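Local coordinates for protein L-Ribose isomerase (Acinetobacter, PDB 4Q0P) that probably catalyses the reversible, metal-dependent isomerisation of the aldose L-ribose to the ketose L-ribulose, using a cupin-type beta-barrel, at residues Thr15-Arg20 and Asp56-Phe61; Arg20-Trp25 and Val45-Gly50; Gly131-Phe136 and His199-Pro204; Pro160-Val165 and Thr179-Leu184. One frame throughout, in Å; residues are numbered along the deposited sequence.

Contact 1. Residues Thr15-Arg20 and Asp56-Phe61; sequences TSITRR and DQYDAF. With Z6J (alpha-L-ribofuranose), chain E.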
# COMPACT_ATOMS: atom_id res chain seq x y z
N THR A 15 -19.40 -3.98 32.05
CA THR A 15 -18.28 -3.99 32.98
C THR A 15 -17.11 -4.77 32.39
O THR A 15 -16.08 -4.96 33.04
CB THR A 15 -18.67 -4.64 34.33
OG1 THR A 15 -18.97 -6.03 34.13
CG2 THR A 15 -19.89 -3.95 34.92
N SER A 16 -17.29 -5.23 31.16
CA SER A 16 -16.25 -5.98 30.48
C SER A 16 -16.60 -6.15 29.01
O SER A 16 -17.66 -5.74 28.56
CB SER A 16 -16.05 -7.36 31.12
OG SER A 16 -17.19 -8.17 30.95
N ILE A 17 -15.67 -6.75 28.28
CA ILE A 17 -15.85 -7.00 26.87
C ILE A 17 -15.78 -8.51 26.66
O ILE A 17 -14.90 -9.18 27.20
CB ILE A 17 -14.74 -6.28 26.06
CG1 ILE A 17 -14.90 -6.56 24.57
CG2 ILE A 17 -13.39 -6.72 26.56
CD1 ILE A 17 -13.85 -5.88 23.73
N THR A 18 -16.71 -9.05 25.88
CA THR A 18 -16.71 -10.49 25.64
C THR A 18 -15.54 -10.90 24.76
O THR A 18 -14.99 -10.08 24.01
CB THR A 18 -18.01 -10.94 24.98
OG1 THR A 18 -18.07 -10.43 23.64
CG2 THR A 18 -19.20 -10.44 25.77
N ARG A 19 -15.16 -12.17 24.85
CA ARG A 19 -14.06 -12.70 24.06
C ARG A 19 -14.28 -12.46 22.57
O ARG A 19 -13.34 -12.12 21.85
CB ARG A 19 -13.89 -14.20 24.34
CG ARG A 19 -12.99 -14.94 23.35
CD ARG A 19 -11.63 -14.28 23.21
NE ARG A 19 -10.89 -14.23 24.46
CZ ARG A 19 -9.70 -13.65 24.61
NH1 ARG A 19 -9.10 -13.66 25.79
NH2 ARG A 19 -9.12 -13.06 23.57
N ARG A 20 -15.51 -12.62 22.11
CA ARG A 20 -15.83 -12.40 20.71
C ARG A 20 -15.69 -10.93 20.34
O ARG A 20 -15.17 -10.59 19.28
CB ARG A 20 -17.24 -12.88 20.39
CG ARG A 20 -17.67 -12.58 18.96
CD ARG A 20 -19.07 -13.09 18.67
NE ARG A 20 -19.59 -12.55 17.42
CZ ARG A 20 -20.77 -12.88 16.90
NH1 ARG A 20 -21.56 -13.74 17.53
NH2 ARG A 20 -21.16 -12.34 15.76
N ASP A 56 -16.12 2.33 33.26
CA ASP A 56 -17.26 3.03 32.68
C ASP A 56 -17.09 3.26 31.18
O ASP A 56 -17.99 3.79 30.52
CB ASP A 56 -17.46 4.35 33.41
CG ASP A 56 -16.20 5.16 33.48
OD1 ASP A 56 -15.94 5.94 32.54
OD2 ASP A 56 -15.45 5.01 34.48
N GLN A 57 -15.94 2.87 30.64
CA GLN A 57 -15.68 3.03 29.22
C GLN A 57 -16.02 1.75 28.45
O GLN A 57 -16.01 1.73 27.22
CB GLN A 57 -14.23 3.44 28.98
CG GLN A 57 -13.91 4.84 29.50
CD GLN A 57 -14.87 5.88 28.96
OE1 GLN A 57 -14.84 6.21 27.78
NE2 GLN A 57 -15.73 6.40 29.83
N TYR A 58 -16.32 0.69 29.19
CA TYR A 58 -16.68 -0.57 28.56
C TYR A 58 -18.00 -0.43 27.83
O TYR A 58 -18.33 -1.25 26.97
CB TYR A 58 -16.74 -1.68 29.62
CG TYR A 58 -15.37 -2.23 29.97
CD1 TYR A 58 -14.75 -3.17 29.15
CD2 TYR A 58 -14.69 -1.79 31.10
CE1 TYR A 58 -13.49 -3.66 29.44
CE2 TYR A 58 -13.42 -2.28 31.41
CZ TYR A 58 -12.83 -3.22 30.58
OH TYR A 58 -11.58 -3.71 30.87
N ASP A 59 -18.75 0.62 28.14
CA ASP A 59 -20.03 0.87 27.47
C ASP A 59 -19.80 1.19 25.99
O ASP A 59 -20.75 1.36 25.24
CB ASP A 59 -20.79 2.03 28.11
CG ASP A 59 -21.70 1.58 29.23
OD1 ASP A 59 -22.09 0.39 29.25
OD2 ASP A 59 -22.05 2.41 30.09
N ALA A 60 -18.54 1.30 25.59
CA ALA A 60 -18.22 1.57 24.20
C ALA A 60 -18.75 0.39 23.39
O ALA A 60 -19.12 0.53 22.23
CB ALA A 60 -16.72 1.70 24.01
N PHE A 61 -18.80 -0.76 24.05
CA PHE A 61 -19.25 -1.99 23.41
C PHE A 61 -20.74 -2.28 23.55
O PHE A 61 -21.20 -3.37 23.20
CB PHE A 61 -18.41 -3.16 23.92
CG PHE A 61 -16.99 -3.11 23.43
CD1 PHE A 61 -16.67 -3.56 22.15
CD2 PHE A 61 -16.00 -2.50 24.20
CE1 PHE A 61 -15.39 -3.42 21.64
CE2 PHE A 61 -14.71 -2.35 23.69
CZ PHE A 61 -14.40 -2.81 22.41
O5 Z6J E . -11.75 -15.01 17.62
C5 Z6J E . -13.12 -14.65 17.74
C4 Z6J E . -13.85 -15.60 18.68
O4 Z6J E . -13.13 -16.84 18.67
C3 Z6J E . -15.28 -15.89 18.21
O3 Z6J E . -16.19 -15.72 19.28
C2 Z6J E . -15.27 -17.36 17.77
O2 Z6J E . -16.11 -18.12 18.62
C1 Z6J E . -13.83 -17.83 17.91
O1 Z6J E . -13.79 -19.05 18.64

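Contact 2. Residues Arg20-Trp25 and Val45-Gly50; sequences REYDEW and VNDSAG. With Z6J (alpha-L-ribofuranose), chain D; Z6J (alpha-L-ribofuranose), chain E.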
# COMPACT_ATOMS: atom_id res chain seq x y z
N ARG A 20 -15.51 -12.62 22.11
CA ARG A 20 -15.83 -12.40 20.71
C ARG A 20 -15.69 -10.93 20.34
O ARG A 20 -15.17 -10.59 19.28
CB ARG A 20 -17.24 -12.88 20.39
CG ARG A 20 -17.67 -12.58 18.96
CD ARG A 20 -19.07 -13.09 18.67
NE ARG A 20 -19.59 -12.55 17.42
CZ ARG A 20 -20.77 -12.88 16.90
NH1 ARG A 20 -21.56 -13.74 17.53
NH2 ARG A 20 -21.16 -12.34 15.76
N GLU A 21 -16.18 -10.05 21.22
CA GLU A 21 -16.07 -8.62 20.94
C GLU A 21 -14.61 -8.21 20.87
O GLU A 21 -14.22 -7.44 19.99
CB GLU A 21 -16.79 -7.80 22.02
CG GLU A 21 -18.31 -7.85 21.93
CD GLU A 21 -18.97 -7.02 23.02
OE1 GLU A 21 -18.53 -7.11 24.18
OE2 GLU A 21 -19.94 -6.30 22.72
N TYR A 22 -13.80 -8.72 21.79
CA TYR A 22 -12.38 -8.39 21.83
C TYR A 22 -11.63 -8.88 20.60
O TYR A 22 -10.89 -8.12 19.97
CB TYR A 22 -11.72 -8.98 23.08
CG TYR A 22 -10.28 -8.55 23.24
CD1 TYR A 22 -9.96 -7.33 23.86
CD2 TYR A 22 -9.23 -9.31 22.71
CE1 TYR A 22 -8.64 -6.89 23.95
CE2 TYR A 22 -7.91 -8.87 22.79
CZ TYR A 22 -7.62 -7.66 23.41
OH TYR A 22 -6.32 -7.22 23.48
N ASP A 23 -11.80 -10.16 20.27
CA ASP A 23 -11.11 -10.74 19.12
C ASP A 23 -11.46 -10.08 17.79
O ASP A 23 -10.56 -9.80 17.00
CB ASP A 23 -11.40 -12.25 19.03
CG ASP A 23 -10.69 -13.04 20.13
OD1 ASP A 23 -10.03 -12.42 20.99
OD2 ASP A 23 -10.80 -14.29 20.13
N GLU A 24 -12.74 -9.84 17.53
CA GLU A 24 -13.13 -9.21 16.27
C GLU A 24 -12.55 -7.80 16.18
O GLU A 24 -12.14 -7.36 15.11
CB GLU A 24 -14.66 -9.17 16.15
CG GLU A 24 -15.32 -10.54 16.37
CD GLU A 24 -16.78 -10.59 15.97
OE1 GLU A 24 -17.52 -9.61 16.20
OE2 GLU A 24 -17.20 -11.63 15.43
N TRP A 25 -12.51 -7.10 17.31
CA TRP A 25 -11.96 -5.75 17.35
C TRP A 25 -10.46 -5.78 17.07
O TRP A 25 -9.97 -5.12 16.16
CB TRP A 25 -12.26 -5.13 18.73
CG TRP A 25 -11.72 -3.74 18.98
CD1 TRP A 25 -11.69 -2.70 18.10
CD2 TRP A 25 -11.24 -3.23 20.23
NE1 TRP A 25 -11.22 -1.56 18.73
CE2 TRP A 25 -10.94 -1.86 20.03
CE3 TRP A 25 -11.04 -3.79 21.50
CZ2 TRP A 25 -10.44 -1.04 21.06
CZ3 TRP A 25 -10.54 -2.97 22.53
CH2 TRP A 25 -10.25 -1.61 22.30
N VAL A 45 -0.28 -9.47 18.62
CA VAL A 45 -1.72 -9.59 18.62
C VAL A 45 -2.05 -10.43 19.85
O VAL A 45 -2.03 -11.66 19.80
CB VAL A 45 -2.21 -10.30 17.33
CG1 VAL A 45 -3.73 -10.25 17.25
CG2 VAL A 45 -1.59 -9.63 16.11
N ASN A 46 -2.33 -9.75 20.96
CA ASN A 46 -2.61 -10.41 22.23
C ASN A 46 -3.78 -9.76 22.99
O ASN A 46 -4.48 -8.90 22.45
CB ASN A 46 -1.36 -10.36 23.10
CG ASN A 46 -0.78 -8.97 23.18
OD1 ASN A 46 -1.48 -8.02 23.51
ND2 ASN A 46 0.50 -8.84 22.88
N ASP A 47 -3.98 -10.18 24.23
CA ASP A 47 -5.06 -9.64 25.05
C ASP A 47 -4.73 -8.31 25.72
O ASP A 47 -5.49 -7.82 26.54
CB ASP A 47 -5.47 -10.66 26.12
CG ASP A 47 -6.20 -11.86 25.54
OD1 ASP A 47 -6.81 -11.73 24.46
OD2 ASP A 47 -6.17 -12.94 26.18
N SER A 48 -3.58 -7.73 25.36
CA SER A 48 -3.17 -6.44 25.90
C SER A 48 -3.24 -5.34 24.84
O SER A 48 -3.15 -4.15 25.15
CB SER A 48 -1.74 -6.51 26.44
OG SER A 48 -1.70 -7.21 27.66
N ALA A 49 -3.41 -5.75 23.58
CA ALA A 49 -3.48 -4.80 22.47
C ALA A 49 -4.68 -3.87 22.55
O ALA A 49 -4.56 -2.67 22.31
CB ALA A 49 -3.47 -5.55 21.14
N GLY A 50 -5.85 -4.43 22.86
CA GLY A 50 -7.05 -3.63 22.96
C GLY A 50 -7.19 -3.02 24.34
O GLY A 50 -7.37 -3.73 25.32
O5 Z6J D . -3.86 -13.72 17.31
C5 Z6J D . -3.48 -13.95 18.66
C4 Z6J D . -4.70 -14.04 19.57
O4 Z6J D . -5.66 -13.09 19.09
C3 Z6J D . -4.37 -13.68 21.01
O3 Z6J D . -4.55 -14.81 21.84
C2 Z6J D . -5.37 -12.59 21.41
O2 Z6J D . -6.35 -13.14 22.28
C1 Z6J D . -6.03 -12.14 20.11
O1 Z6J D . -7.45 -12.18 20.25
O5 Z6J E . -11.75 -15.01 17.62
C5 Z6J E . -13.12 -14.65 17.74
C4 Z6J E . -13.85 -15.60 18.68
O4 Z6J E . -13.13 -16.84 18.67
C3 Z6J E . -15.28 -15.89 18.21
O3 Z6J E . -16.19 -15.72 19.28
C2 Z6J E . -15.27 -17.36 17.77
O2 Z6J E . -16.11 -18.12 18.62
C1 Z6J E . -13.83 -17.83 17.91
O1 Z6J E . -13.79 -19.05 18.64

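Contact 3. Residues Gly131-Phe136 and His199-Pro204; sequences GEMEVF and HAFRCP. With CO (cobalt (II) ion), chain B.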
# COMPACT_ATOMS: atom_id res chain seq x y z
N GLY A 131 -6.93 7.60 7.63
CA GLY A 131 -7.87 8.44 8.35
C GLY A 131 -7.24 9.77 8.72
O GLY A 131 -6.24 10.18 8.13
N GLU A 132 -7.83 10.45 9.70
CA GLU A 132 -7.29 11.74 10.14
C GLU A 132 -7.25 11.78 11.65
O GLU A 132 -8.12 11.22 12.32
CB GLU A 132 -8.11 12.91 9.58
CG GLU A 132 -8.18 12.92 8.06
CD GLU A 132 -8.60 14.27 7.49
OE1 GLU A 132 -9.20 15.08 8.23
OE2 GLU A 132 -8.32 14.51 6.29
N MET A 133 -6.24 12.46 12.18
CA MET A 133 -6.06 12.53 13.61
C MET A 133 -6.27 13.92 14.20
O MET A 133 -5.60 14.87 13.81
CB MET A 133 -4.66 12.01 13.93
CG MET A 133 -4.27 12.04 15.38
SD MET A 133 -2.50 11.68 15.48
CE MET A 133 -2.31 11.21 17.21
N GLU A 134 -7.20 14.02 15.14
CA GLU A 134 -7.45 15.30 15.82
C GLU A 134 -6.73 15.24 17.16
O GLU A 134 -7.11 14.48 18.05
CB GLU A 134 -8.95 15.53 16.01
CG GLU A 134 -9.70 15.67 14.71
CD GLU A 134 -11.09 16.24 14.88
OE1 GLU A 134 -11.32 17.38 14.42
OE2 GLU A 134 -11.94 15.55 15.46
N VAL A 135 -5.69 16.06 17.29
CA VAL A 135 -4.87 16.13 18.49
C VAL A 135 -5.28 17.33 19.35
O VAL A 135 -5.43 18.44 18.85
CB VAL A 135 -3.38 16.29 18.11
CG1 VAL A 135 -2.50 16.14 19.34
CG2 VAL A 135 -3.00 15.27 17.04
N PHE A 136 -5.47 17.09 20.65
CA PHE A 136 -5.82 18.15 21.60
C PHE A 136 -4.66 18.16 22.58
O PHE A 136 -4.26 17.12 23.09
CB PHE A 136 -7.14 17.81 22.32
CG PHE A 136 -8.27 17.44 21.40
CD1 PHE A 136 -8.97 18.42 20.71
CD2 PHE A 136 -8.59 16.11 21.17
CE1 PHE A 136 -9.97 18.08 19.80
CE2 PHE A 136 -9.59 15.76 20.27
CZ PHE A 136 -10.28 16.75 19.58
N HIS A 199 -1.72 15.80 26.43
CA HIS A 199 -2.21 15.55 25.08
C HIS A 199 -3.25 14.44 25.02
O HIS A 199 -3.34 13.61 25.91
CB HIS A 199 -1.05 15.24 24.12
CG HIS A 199 -0.21 14.06 24.52
ND1 HIS A 199 0.64 14.08 25.61
CD2 HIS A 199 -0.09 12.83 23.98
CE1 HIS A 199 1.24 12.92 25.71
NE2 HIS A 199 0.82 12.14 24.74
N ALA A 200 -4.04 14.48 23.96
CA ALA A 200 -5.08 13.49 23.71
C ALA A 200 -5.36 13.57 22.22
O ALA A 200 -4.90 14.49 21.55
CB ALA A 200 -6.35 13.83 24.51
N PHE A 201 -6.08 12.59 21.70
CA PHE A 201 -6.44 12.59 20.30
C PHE A 201 -7.58 11.64 20.01
O PHE A 201 -7.84 10.70 20.77
CB PHE A 201 -5.21 12.28 19.42
CG PHE A 201 -4.58 10.93 19.66
CD1 PHE A 201 -5.05 9.80 19.01
CD2 PHE A 201 -3.48 10.80 20.51
CE1 PHE A 201 -4.44 8.56 19.20
CE2 PHE A 201 -2.86 9.57 20.71
CZ PHE A 201 -3.35 8.44 20.05
N ARG A 202 -8.30 11.90 18.93
CA ARG A 202 -9.42 11.07 18.55
C ARG A 202 -9.51 10.95 17.04
O ARG A 202 -8.82 11.65 16.30
CB ARG A 202 -10.74 11.68 19.03
CG ARG A 202 -11.20 12.87 18.17
CD ARG A 202 -12.67 13.25 18.39
NE ARG A 202 -13.11 14.27 17.44
CZ ARG A 202 -14.36 14.74 17.35
NH1 ARG A 202 -15.31 14.29 18.16
NH2 ARG A 202 -14.65 15.66 16.44
N CYS A 203 -10.37 10.04 16.61
CA CYS A 203 -10.64 9.85 15.20
C CYS A 203 -11.98 10.56 15.03
O CYS A 203 -12.89 10.38 15.86
CB CYS A 203 -10.80 8.36 14.88
SG CYS A 203 -11.45 8.03 13.23
N PRO A 204 -12.12 11.41 14.01
CA PRO A 204 -13.40 12.11 13.81
C PRO A 204 -14.56 11.10 13.74
O PRO A 204 -14.44 10.04 13.12
CB PRO A 204 -13.20 12.85 12.49
CG PRO A 204 -11.72 13.13 12.48
CD PRO A 204 -11.14 11.82 12.99
CO CO B . 1.13 10.01 24.95
O HOH W 1 -0.12 9.91 23.15

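Contact 4. Residues Pro160-Val165 and Thr179-Leu184; sequences PWPEGV and TSYVRL. With 0MK (beta-L-ribopyranose), chain F.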
# COMPACT_ATOMS: atom_id res chain seq x y z
N PRO A 160 -7.43 26.87 17.86
CA PRO A 160 -8.42 26.58 18.91
C PRO A 160 -9.24 25.37 18.43
O PRO A 160 -9.23 25.05 17.25
CB PRO A 160 -9.25 27.86 18.96
CG PRO A 160 -9.14 28.41 17.58
CD PRO A 160 -7.69 28.17 17.23
N TRP A 161 -9.92 24.71 19.36
CA TRP A 161 -10.74 23.55 19.01
C TRP A 161 -11.81 23.90 18.00
O TRP A 161 -12.32 25.02 17.97
CB TRP A 161 -11.46 23.00 20.24
CG TRP A 161 -10.63 22.20 21.18
CD1 TRP A 161 -9.32 22.41 21.52
CD2 TRP A 161 -11.08 21.10 21.98
NE1 TRP A 161 -8.93 21.51 22.49
CE2 TRP A 161 -9.99 20.69 22.79
CE3 TRP A 161 -12.30 20.41 22.09
CZ2 TRP A 161 -10.09 19.63 23.70
CZ3 TRP A 161 -12.40 19.36 23.00
CH2 TRP A 161 -11.30 18.98 23.79
N PRO A 162 -12.16 22.94 17.13
CA PRO A 162 -13.20 23.22 16.15
C PRO A 162 -14.50 23.12 16.95
O PRO A 162 -14.51 22.61 18.07
CB PRO A 162 -13.04 22.09 15.13
CG PRO A 162 -12.49 20.97 15.95
CD PRO A 162 -11.48 21.67 16.83
N GLU A 163 -15.60 23.62 16.38
CA GLU A 163 -16.87 23.57 17.09
C GLU A 163 -17.47 22.16 17.13
O GLU A 163 -17.27 21.36 16.21
CB GLU A 163 -17.85 24.53 16.43
CG GLU A 163 -18.69 25.36 17.39
CD GLU A 163 -19.65 26.28 16.66
OE1 GLU A 163 -19.19 27.00 15.74
OE2 GLU A 163 -20.85 26.29 17.00
N GLY A 164 -18.18 21.85 18.21
CA GLY A 164 -18.87 20.58 18.35
C GLY A 164 -18.15 19.26 18.56
O GLY A 164 -18.53 18.25 17.97
N VAL A 165 -17.13 19.25 19.41
CA VAL A 165 -16.41 18.01 19.68
C VAL A 165 -17.10 17.30 20.84
O VAL A 165 -17.17 17.84 21.94
CB VAL A 165 -14.94 18.30 20.04
CG1 VAL A 165 -14.22 17.01 20.41
CG2 VAL A 165 -14.25 18.97 18.86
N THR A 179 -6.06 22.96 25.43
CA THR A 179 -6.64 24.02 24.60
C THR A 179 -6.22 24.10 23.13
O THR A 179 -7.00 24.57 22.30
CB THR A 179 -6.38 25.41 25.24
OG1 THR A 179 -4.97 25.69 25.24
CG2 THR A 179 -6.87 25.43 26.69
N SER A 180 -5.01 23.66 22.81
CA SER A 180 -4.55 23.71 21.43
C SER A 180 -5.04 22.50 20.64
O SER A 180 -5.20 21.40 21.17
CB SER A 180 -3.02 23.79 21.38
OG SER A 180 -2.58 25.05 21.87
N TYR A 181 -5.28 22.72 19.35
CA TYR A 181 -5.79 21.69 18.46
C TYR A 181 -5.02 21.69 17.15
O TYR A 181 -4.55 22.73 16.69
CB TYR A 181 -7.27 21.97 18.17
CG TYR A 181 -7.87 21.22 16.99
CD1 TYR A 181 -8.49 19.98 17.15
CD2 TYR A 181 -7.87 21.79 15.71
CE1 TYR A 181 -9.11 19.33 16.07
CE2 TYR A 181 -8.48 21.15 14.63
CZ TYR A 181 -9.10 19.92 14.82
OH TYR A 181 -9.73 19.31 13.75
N VAL A 182 -4.92 20.51 16.54
CA VAL A 182 -4.27 20.35 15.25
C VAL A 182 -4.83 19.07 14.63
O VAL A 182 -5.00 18.07 15.32
CB VAL A 182 -2.71 20.25 15.39
CG1 VAL A 182 -2.31 18.98 16.14
CG2 VAL A 182 -2.08 20.29 14.01
N ARG A 183 -5.15 19.14 13.34
CA ARG A 183 -5.68 17.98 12.63
C ARG A 183 -4.59 17.48 11.68
O ARG A 183 -4.13 18.23 10.81
CB ARG A 183 -6.94 18.37 11.86
CG ARG A 183 -7.64 17.20 11.19
CD ARG A 183 -9.15 17.42 11.16
NE ARG A 183 -9.83 16.40 10.37
CZ ARG A 183 -11.14 16.16 10.43
NH1 ARG A 183 -11.91 16.87 11.24
NH2 ARG A 183 -11.68 15.22 9.65
N LEU A 184 -4.17 16.24 11.87
CA LEU A 184 -3.10 15.64 11.06
C LEU A 184 -3.65 14.65 10.04
O LEU A 184 -4.60 13.93 10.33
CB LEU A 184 -2.10 14.92 11.97
CG LEU A 184 -1.51 15.80 13.08
CD1 LEU A 184 -0.69 14.95 14.04
CD2 LEU A 184 -0.65 16.90 12.46
C1 0MK F . -11.97 22.64 26.49
C2 0MK F . -13.03 22.58 25.39
C3 0MK F . -13.00 23.89 24.60
C4 0MK F . -11.60 24.12 24.03
C5 0MK F . -10.56 24.09 25.15
O1 0MK F . -11.94 21.40 27.18
O2 0MK F . -14.31 22.40 25.97
O3 0MK F . -13.34 24.96 25.46
O4 0MK F . -11.56 25.38 23.37
O5 0MK F . -10.67 22.87 25.90
O HOH W 2 -9.49 25.64 22.03

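Contact 1. Residues Thr15-Arg20 and Asp56-Phe61
Ile17 and Phe61 form the tight part of this contact, a CH-pi contact in which the end of the isoleucine chain rests on the phenylalanine ring. Ile17 CD1 lies 3.6 Å from the centroid of the Phe61 ring and 18° off its normal. Both chi1 and chi2 of Ile17 are close to 180°, and this straight branch carries the methyl onto the face; a long aliphatic chain suits a place where reach and a hydrocarbon tip are needed. Tyr58 meets the backbone instead: Ser16 CA sits over its ring, 3.9 Å from the centroid, and Ile17 CG2 adds a looser approach of 4.2 Å to Tyr58 CE1. No hydrogen bond crosses between the two segments, and the Tyr58 hydroxyl is engaged by the backbone N of Ala258. The loose side is at Thr15, an exposed residue whose CB points away from 56-61 and which offers mainly its peptide group to the tyrosine. At the far end, Thr18 is the N-cap of helix 19-35, its OG1 bonded to Glu21 N. The contact thus packs the lead-in to that helix against the turn before helix 60-63, with Tyr58 also touching Val52 of strand 50-52.

Contact 2. Residues Arg20-Trp25 and Val45-Gly50
The hydroxyl of Tyr22 reaches across from helix 19-35 into the loop 45-50, where an Asx turn at Asn46 shapes the backbone that receives it. Two hydrogen bonds grip this oxygen. It donates to Asn46 O at 2.7 Å, in the carbonyl plane and on a lone pair, and accepts from Gly50 N at 2.9 Å with a nearly straight N-H...O angle of 169°. A tyrosine suits the place because its rigid ring spans the gap and its one hydroxyl can both give and take. Its CG lies anti to the backbone N (chi1 -174°), which sends the ring out from the helix toward the loop. Gly50 is equally apt: having no side chain, it lets its backbone lie close against Tyr22 and the indole of Trp25, whose CZ3 comes within 3.6 Å of Gly50 CA.

Further out, Asn46 OD1 accepts from Ser48 N at 2.8 Å, closing the Asx turn and helping to fix the loop's course. Trp25 is itself braced edge-to-face by Phe61. The carboxylates of Asp23 and Asp47 approach each other without touching, and Arg19 forms a salt bridge with both, which probably eases their like charges. Two alpha-L-ribofuranose molecules lie at this surface, apart from the cobalt site. One hydrogen-bonds through O5 to Asp23 OD2 at 2.8 Å; the other donates from its O2 to Asp47 OD1 at 2.6 Å.

Contact 3. Residues Gly131-Phe136 and His199-Pro204
Backbone hydrogen bonds join Glu134 with Arg202 and Phe136 with Ala200, making an antiparallel strand pair whose hydrogen-bonded positions flank the non-hydrogen-bonded pair Val135 and Phe201. Glu134 N to Arg202 O, 3.1 Å, is answered by Arg202 N to Glu134 O, 3.0 Å.

The charged interaction lies on the face of Glu134, Phe136, Ala200 and Arg202. Arg202 presents NE and NH2 side-on to the single oxygen Glu134 OE2 in a salt bridge, at 2.6 and 2.9 Å, with both bonds in the guanidinium plane. The two side chains run alongside each other, their flat ends only 22° from coplanar. The other carboxylate oxygen, OE1, is taken by the hydroxyl of Tyr181, so both oxygens of the buried carboxylate have partners. Phe136 brings a ring edge to the aliphatic part of the arginine, CE2 lying 3.9 Å from Arg202 CG.

Apolar contact dominates the face of Val135 and Phe201. Met133, extended beyond CG, lays CE over the face of the Phe201 ring, 3.5 Å from the centroid, a CH-pi contact; the sulfur stands farther off above the same ring, which makes the pair a Met-aromatic contact as well. Its flexible, unbranched chain can follow the ring closely.

Metal coordination comes from His199, whose NE2 binds cobalt at 2.2 Å. His117, His119 and Glu124 also bind the ion, the three-histidine, one-glutamate set familiar from cupins, and this is probably the catalytic centre. Strand 132-137 lies between 199-202 and 180-185 in the five-stranded sheet, while 199-202 is flanked on its other side by strand 113-118.

Contact 4. Residues Pro160-Val165 and Thr179-Leu184
The backbones of Pro160-Val165 and Thr179-Leu184 run close at Pro160 with Ser180 and Trp161 with Tyr181, yet no direct hydrogen bond joins the two segments. A water bridges them instead, accepting from Trp161 N at 2.9 Å and donating to Thr179 O at 2.7 Å. Thr179 and Ser180 together face Tyr137, a classic beta bulge at the start of strand 180-185.

Among the side chains, Pro162 points its CD at the centre of the Tyr181 face, a CH-pi contact: CD is 3.3 Å from the ring centroid and only 9° off the normal, the two side chains crossing at about a right angle. Proline suits this place, since its CD hydrogens lie next to the ring nitrogen and are somewhat polarised toward an aromatic face. Chi1 of 165° in Tyr181 swings the ring anti to its own nitrogen and beneath the proline. Trp161 turns an edge to Thr179 O, 3.3 Å from CD1, and gives one face to a bound beta-L-ribopyranose, whose C4 lies 3.6 Å from Trp161 CG. A sugar carbon set over an indole face is a common feature of carbohydrate binding, although this molecule lies at the surface. NE1 of the indole bonds to Leu178 O. The loop thus folds over strand 180-185, an outer strand of the five-stranded sheet beside strand 132-137, with Trp161 reaching Phe136.

In the fold
From the N terminus, contact 1 closes the first loop, bringing 56-61 back against 15-20; contact 2 is nested inside it, fastening helix 19-35 to the segment leading into strand 50-52. The two share Arg20 and touch through Phe61 and Trp25, and both reach the second subunit, where Arg20 pairs with Glu21 of that neighbouring chain. Contact 3 opens only after both have closed, and it joins neighbouring strands of the metal-bearing sheet across 62 intervening residues. Contact 4 lies within that span, adding the outer strand and its covering loop; Glu132 and Arg183 form a salt bridge between contacts 3 and 4. The centres of contacts 1 and 3 are about 22 Å apart.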